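Local coordinates for protein twin-arginine translocation pathway signal (Rhodoferax ferrireducens, PDB 5IM2) that probably serves as the solute-binding component of a TRAP transporter, holding a small carboxylate such as benzoate in its ligand pocket for delivery to the membrane, at residues P124-T136 with F251-F263. Numbering follows the deposited sequence.
With BEZ (benzoic acid), chain B.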
loop_
_atom_site.group_PDB
_atom_site.type_symbol
_atom_site.label_atom_id
_atom_site.label_comp_id
_atom_site.label_asym_id
_atom_site.label_seq_id
_atom_site.Cartn_x
_atom_site.Cartn_y
_atom_site.Cartn_z
ATOM N N PRO A 124 5.840 11.308 6.768
ATOM C CA PRO A 124 6.121 10.521 7.971
ATOM C C PRO A 124 4.893 10.110 8.749
ATOM O O PRO A 124 4.903 9.030 9.344
ATOM C CB PRO A 124 7.013 11.454 8.792
ATOM C CG PRO A 124 6.682 12.826 8.328
ATOM C CD PRO A 124 6.384 12.671 6.857
ATOM N N ARG A 125 3.836 10.919 8.801
ATOM C CA ARG A 125 2.762 10.576 9.737
ATOM C C ARG A 125 1.856 9.443 9.239
ATOM O O ARG A 125 1.309 8.683 10.055
ATOM C CB ARG A 125 1.933 11.819 10.041
ATOM C CG ARG A 125 2.637 12.810 10.908
ATOM C CD ARG A 125 1.937 14.134 10.926
ATOM N NE ARG A 125 2.234 14.881 9.724
ATOM C CZ ARG A 125 1.908 16.156 9.531
ATOM N NH1 ARG A 125 1.230 16.833 10.453
ATOM N NH2 ARG A 125 2.246 16.749 8.400
ATOM N N ILE A 126 1.678 9.294 7.920
ATOM C CA ILE A 126 0.818 8.227 7.429
ATOM C C ILE A 126 1.442 6.856 7.676
ATOM O O ILE A 126 0.750 5.825 7.633
ATOM C CB ILE A 126 0.502 8.435 5.937
ATOM C CG1 ILE A 126 -0.645 7.521 5.539
ATOM C CG2 ILE A 126 1.705 8.192 5.062
ATOM C CD1 ILE A 126 -1.022 7.616 4.048
ATOM N N GLU A 127 2.749 6.830 7.954
ATOM C CA GLU A 127 3.485 5.590 8.171
ATOM C C GLU A 127 3.021 4.799 9.389
ATOM O O GLU A 127 3.424 3.645 9.537
ATOM C CB GLU A 127 4.978 5.866 8.377
ATOM C CG GLU A 127 5.776 6.399 7.237
ATOM C CD GLU A 127 7.234 6.674 7.673
ATOM O OE1 GLU A 127 7.506 6.901 8.898
ATOM O OE2 GLU A 127 8.112 6.669 6.797
ATOM N N VAL A 128 2.203 5.385 10.266
ATOM C CA VAL A 128 1.719 4.675 11.440
ATOM C C VAL A 128 1.016 3.382 11.017
ATOM O O VAL A 128 1.013 2.382 11.751
ATOM C CB VAL A 128 0.809 5.616 12.261
ATOM C CG1 VAL A 128 -0.497 5.911 11.536
ATOM C CG2 VAL A 128 0.589 5.054 13.656
ATOM N N PHE A 129 0.405 3.378 9.839
ATOM C CA PHE A 129 -0.369 2.215 9.389
ATOM C C PHE A 129 0.493 1.095 8.850
ATOM O O PHE A 129 -0.011 -0.028 8.657
ATOM C CB PHE A 129 -1.388 2.659 8.337
ATOM C CG PHE A 129 -2.479 3.476 8.933
ATOM C CD1 PHE A 129 -3.497 2.873 9.654
ATOM C CD2 PHE A 129 -2.432 4.869 8.895
ATOM C CE1 PHE A 129 -4.451 3.627 10.272
ATOM C CE2 PHE A 129 -3.394 5.632 9.513
ATOM C CZ PHE A 129 -4.393 5.023 10.212
ATOM N N GLU A 130 1.780 1.373 8.664
ATOM C CA GLU A 130 2.781 0.432 8.182
ATOM C C GLU A 130 3.576 -0.199 9.316
ATOM O O GLU A 130 4.430 -1.054 9.059
ATOM C CB GLU A 130 3.742 1.135 7.207
ATOM C CG GLU A 130 2.991 1.649 5.983
ATOM C CD GLU A 130 3.856 2.352 4.956
ATOM O OE1 GLU A 130 5.030 2.636 5.232
ATOM O OE2 GLU A 130 3.329 2.626 3.862
ATOM N N LEU A 131 3.269 0.140 10.569
ATOM C CA LEU A 131 3.969 -0.419 11.710
ATOM C C LEU A 131 3.527 -1.856 11.956
ATOM O O LEU A 131 2.487 -2.299 11.462
ATOM C CB LEU A 131 3.717 0.432 12.959
ATOM C CG LEU A 131 4.188 1.889 12.877
ATOM C CD1 LEU A 131 3.702 2.633 14.063
ATOM C CD2 LEU A 131 5.691 1.954 12.806
ATOM N N PRO A 132 4.298 -2.623 12.708
ATOM C CA PRO A 132 3.984 -4.048 12.812
ATOM C C PRO A 132 2.624 -4.277 13.468
ATOM O O PRO A 132 2.275 -3.636 14.468
ATOM C CB PRO A 132 5.142 -4.603 13.649
ATOM C CG PRO A 132 6.246 -3.712 13.316
ATOM C CD PRO A 132 5.645 -2.337 13.221
ATOM N N PHE A 133 1.859 -5.194 12.888
ATOM C CA PHE A 133 0.628 -5.715 13.512
ATOM C C PHE A 133 -0.335 -4.581 13.897
ATOM O O PHE A 133 -0.794 -4.470 15.046
ATOM C CB PHE A 133 0.982 -6.605 14.704
ATOM C CG PHE A 133 1.783 -7.816 14.304
ATOM C CD1 PHE A 133 1.161 -8.898 13.738
ATOM C CD2 PHE A 133 3.155 -7.849 14.446
ATOM C CE1 PHE A 133 1.859 -9.987 13.335
ATOM C CE2 PHE A 133 3.871 -8.946 14.048
ATOM C CZ PHE A 133 3.226 -10.039 13.503
ATOM N N MET A 134 -0.613 -3.707 12.917
ATOM C CA MET A 134 -1.591 -2.619 13.048
ATOM C C MET A 134 -2.943 -2.948 12.425
ATOM O O MET A 134 -3.989 -2.600 12.997
ATOM C CB MET A 134 -1.069 -1.335 12.403
ATOM C CG MET A 134 0.075 -0.671 13.104
ATOM S SD MET A 134 -0.415 0.046 14.689
ATOM C CE MET A 134 -1.492 1.328 14.149
ATOM N N MET A 135 -2.956 -3.621 11.286
ATOM C CA MET A 135 -4.180 -3.739 10.498
ATOM C C MET A 135 -5.065 -4.871 10.984
ATOM O O MET A 135 -4.599 -5.922 11.407
ATOM C CB MET A 135 -3.826 -3.967 9.026
ATOM C CG MET A 135 -5.019 -4.272 8.137
ATOM S SD MET A 135 -4.607 -4.529 6.400
ATOM C CE MET A 135 -3.295 -5.616 6.569
ATOM N N THR A 136 -6.376 -4.654 10.878
ATOM C CA THR A 136 -7.344 -5.732 11.008
ATOM C C THR A 136 -7.624 -6.287 9.603
ATOM O O THR A 136 -6.979 -7.257 9.178
ATOM C CB THR A 136 -8.607 -5.225 11.690
ATOM O OG1 THR A 136 -9.081 -4.072 11.006
ATOM C CG2 THR A 136 -8.321 -4.819 13.111
ATOM N N PHE A 251 0.681 -15.164 7.326
ATOM C CA PHE A 251 0.372 -15.190 8.749
ATOM C C PHE A 251 -1.078 -15.603 8.944
ATOM O O PHE A 251 -1.974 -15.021 8.326
ATOM C CB PHE A 251 0.615 -13.814 9.372
ATOM C CG PHE A 251 2.059 -13.536 9.611
ATOM C CD1 PHE A 251 2.874 -13.151 8.576
ATOM C CD2 PHE A 251 2.615 -13.744 10.858
ATOM C CE1 PHE A 251 4.232 -12.930 8.794
ATOM C CE2 PHE A 251 3.964 -13.512 11.078
ATOM C CZ PHE A 251 4.762 -13.130 10.060
ATOM N N ASP A 252 -1.307 -16.609 9.777
ATOM C CA ASP A 252 -2.682 -16.966 10.101
ATOM C C ASP A 252 -3.397 -15.725 10.637
ATOM O O ASP A 252 -2.837 -15.006 11.480
ATOM C CB ASP A 252 -2.738 -18.094 11.128
ATOM C CG ASP A 252 -4.141 -18.666 11.287
ATOM O OD1 ASP A 252 -4.493 -19.583 10.519
ATOM O OD2 ASP A 252 -4.894 -18.191 12.164
ATOM N N PRO A 253 -4.624 -15.438 10.189
ATOM C CA PRO A 253 -5.316 -14.227 10.660
ATOM C C PRO A 253 -5.398 -14.100 12.170
ATOM O O PRO A 253 -5.415 -12.976 12.687
ATOM C CB PRO A 253 -6.715 -14.372 10.049
ATOM C CG PRO A 253 -6.581 -15.353 8.974
ATOM C CD PRO A 253 -5.492 -16.289 9.367
ATOM N N ALA A 254 -5.487 -15.219 12.892
ATOM C CA ALA A 254 -5.533 -15.187 14.353
ATOM C C ALA A 254 -4.361 -14.430 14.954
ATOM O O ALA A 254 -4.467 -13.921 16.076
ATOM C CB ALA A 254 -5.557 -16.615 14.918
ATOM N N GLY A 255 -3.231 -14.383 14.258
ATOM C CA GLY A 255 -2.048 -13.703 14.743
ATOM C C GLY A 255 -1.920 -12.269 14.301
ATOM O O GLY A 255 -0.958 -11.588 14.682
ATOM N N GLY A 256 -2.858 -11.777 13.504
ATOM C CA GLY A 256 -2.740 -10.438 12.956
ATOM C C GLY A 256 -2.008 -10.407 11.633
ATOM O O GLY A 256 -1.724 -11.422 10.997
ATOM N N ALA A 257 -1.740 -9.178 11.196
ATOM C CA ALA A 257 -1.101 -8.910 9.920
ATOM C C ALA A 257 0.252 -8.291 10.201
ATOM O O ALA A 257 0.333 -7.233 10.828
ATOM C CB ALA A 257 -1.948 -7.965 9.072
ATOM N N LEU A 258 1.307 -8.916 9.702
ATOM C CA LEU A 258 2.638 -8.418 9.999
ATOM C C LEU A 258 2.788 -6.960 9.567
ATOM O O LEU A 258 3.290 -6.129 10.331
ATOM C CB LEU A 258 3.692 -9.290 9.311
ATOM C CG LEU A 258 5.133 -8.766 9.489
ATOM C CD1 LEU A 258 5.523 -8.821 10.938
ATOM C CD2 LEU A 258 6.069 -9.602 8.659
ATOM N N TYR A 259 2.391 -6.630 8.335
ATOM C CA TYR A 259 2.441 -5.241 7.884
ATOM C C TYR A 259 1.433 -5.040 6.754
ATOM O O TYR A 259 0.943 -5.989 6.143
ATOM C CB TYR A 259 3.864 -4.829 7.404
ATOM C CG TYR A 259 4.121 -5.254 5.990
ATOM C CD1 TYR A 259 4.491 -6.550 5.690
ATOM C CD2 TYR A 259 3.912 -4.371 4.942
ATOM C CE1 TYR A 259 4.658 -6.966 4.368
ATOM C CE2 TYR A 259 4.082 -4.774 3.618
ATOM C CZ TYR A 259 4.448 -6.072 3.344
ATOM O OH TYR A 259 4.604 -6.467 2.029
ATOM N N THR A 260 1.159 -3.773 6.481
ATOM C CA THR A 260 0.564 -3.349 5.220
ATOM C C THR A 260 1.245 -2.057 4.783
ATOM O O THR A 260 1.972 -1.408 5.548
ATOM C CB THR A 260 -0.955 -3.210 5.344
ATOM O OG1 THR A 260 -1.501 -2.980 4.045
ATOM C CG2 THR A 260 -1.363 -2.080 6.285
ATOM N N ALA A 261 1.046 -1.704 3.520
ATOM C CA ALA A 261 1.550 -0.452 2.980
ATOM C C ALA A 261 0.379 0.465 2.660
ATOM O O ALA A 261 -0.719 0.008 2.377
ATOM C CB ALA A 261 2.409 -0.683 1.731
ATOM N N THR A 262 0.629 1.768 2.726
ATOM C CA THR A 262 -0.367 2.775 2.429
ATOM C C THR A 262 -0.238 3.265 1.003
ATOM O O THR A 262 0.847 3.301 0.426
ATOM C CB THR A 262 -0.268 3.972 3.373
ATOM O OG1 THR A 262 1.017 4.582 3.270
ATOM C CG2 THR A 262 -0.502 3.530 4.768
ATOM N N PHE A 263 -1.375 3.661 0.455
ATOM C CA PHE A 263 -1.477 4.193 -0.887
ATOM C C PHE A 263 -2.281 5.476 -0.841
ATOM O O PHE A 263 -3.206 5.605 -0.029
ATOM C CB PHE A 263 -2.199 3.206 -1.843
ATOM C CG PHE A 263 -1.527 1.879 -1.956
ATOM C CD1 PHE A 263 -1.688 0.930 -0.978
ATOM C CD2 PHE A 263 -0.695 1.598 -3.050
ATOM C CE1 PHE A 263 -1.046 -0.284 -1.080
ATOM C CE2 PHE A 263 -0.063 0.390 -3.154
ATOM C CZ PHE A 263 -0.253 -0.561 -2.156
HETATM C C BEZ B . 4.375 -2.946 -3.079
HETATM O O1 BEZ B . 4.710 -3.719 -2.136
HETATM O O2 BEZ B . 5.210 -2.125 -3.527
HETATM C C1 BEZ B . 3.002 -3.039 -3.675
HETATM C C2 BEZ B . 2.634 -2.174 -4.702
HETATM C C3 BEZ B . 1.362 -2.301 -5.263
HETATM C C4 BEZ B . 0.486 -3.258 -4.779
HETATM C C5 BEZ B . 0.848 -4.096 -3.742
HETATM C C6 BEZ B . 2.126 -3.985 -3.183
HETATM O O HOH W 1 1.092 -2.420 9.148
HETATM O O HOH W 2 3.588 4.816 2.528
HETATM O O HOH W 3 -0.450 -4.493 10.138
HETATM O O HOH W 4 -2.406 -6.954 12.928
#
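One face of the Phe-133 ring lies on the backbone of Leu-258, whose CA makes a CH-pi contact 3.9 Å from the ring centroid; Gly-256 and CE2 of Phe-251 sit at its edge. Leu-258 lies between two rings, laying CB on a face of Phe-251 while CD1 touches CE2 of Phe-133 at 3.5 Å. Residues 251-263 cross from the sheet containing strand 247-251 to that containing strand 262-267, consistent with the hinge of a two-domain solute-binding protein, and loop 124-136 packs along this crossover. Phe-133 N donates to Leu-258 O (3.1 Å). Gly-256 must lack a side chain: a CB would jam against Gly-255 O and crowd Phe-133 CD1. Met-135 bends at chi3 (48°), its flexible thioether chain laying CE against CB of Ala-257 and of Thr-260, whose OG1 is hydrogen-bonded to His-168 O. Water 1 joins Phe-129 O and Leu-131 O to Thr-260 N. Small, branched Thr-262 meets Ile-126 CD1 and puts CG2 3.8 Å from Phe-129 CB. Extended Glu-130 is long enough to take Thr-262 N on the anti lone pair of OE2 (3.1 Å, 171°), while OE1 is hydrogen-bonded to the Thr-195 hydroxyl. Shortening Glu-130 to an alanine would probably leave Thr-262 N, the Thr-195 hydroxyl and water 2 without their shared carboxylate. On strand 262-267, Phe-263 turns its ring edge to the bound benzoate, with CE2 3.7 Å from its C3.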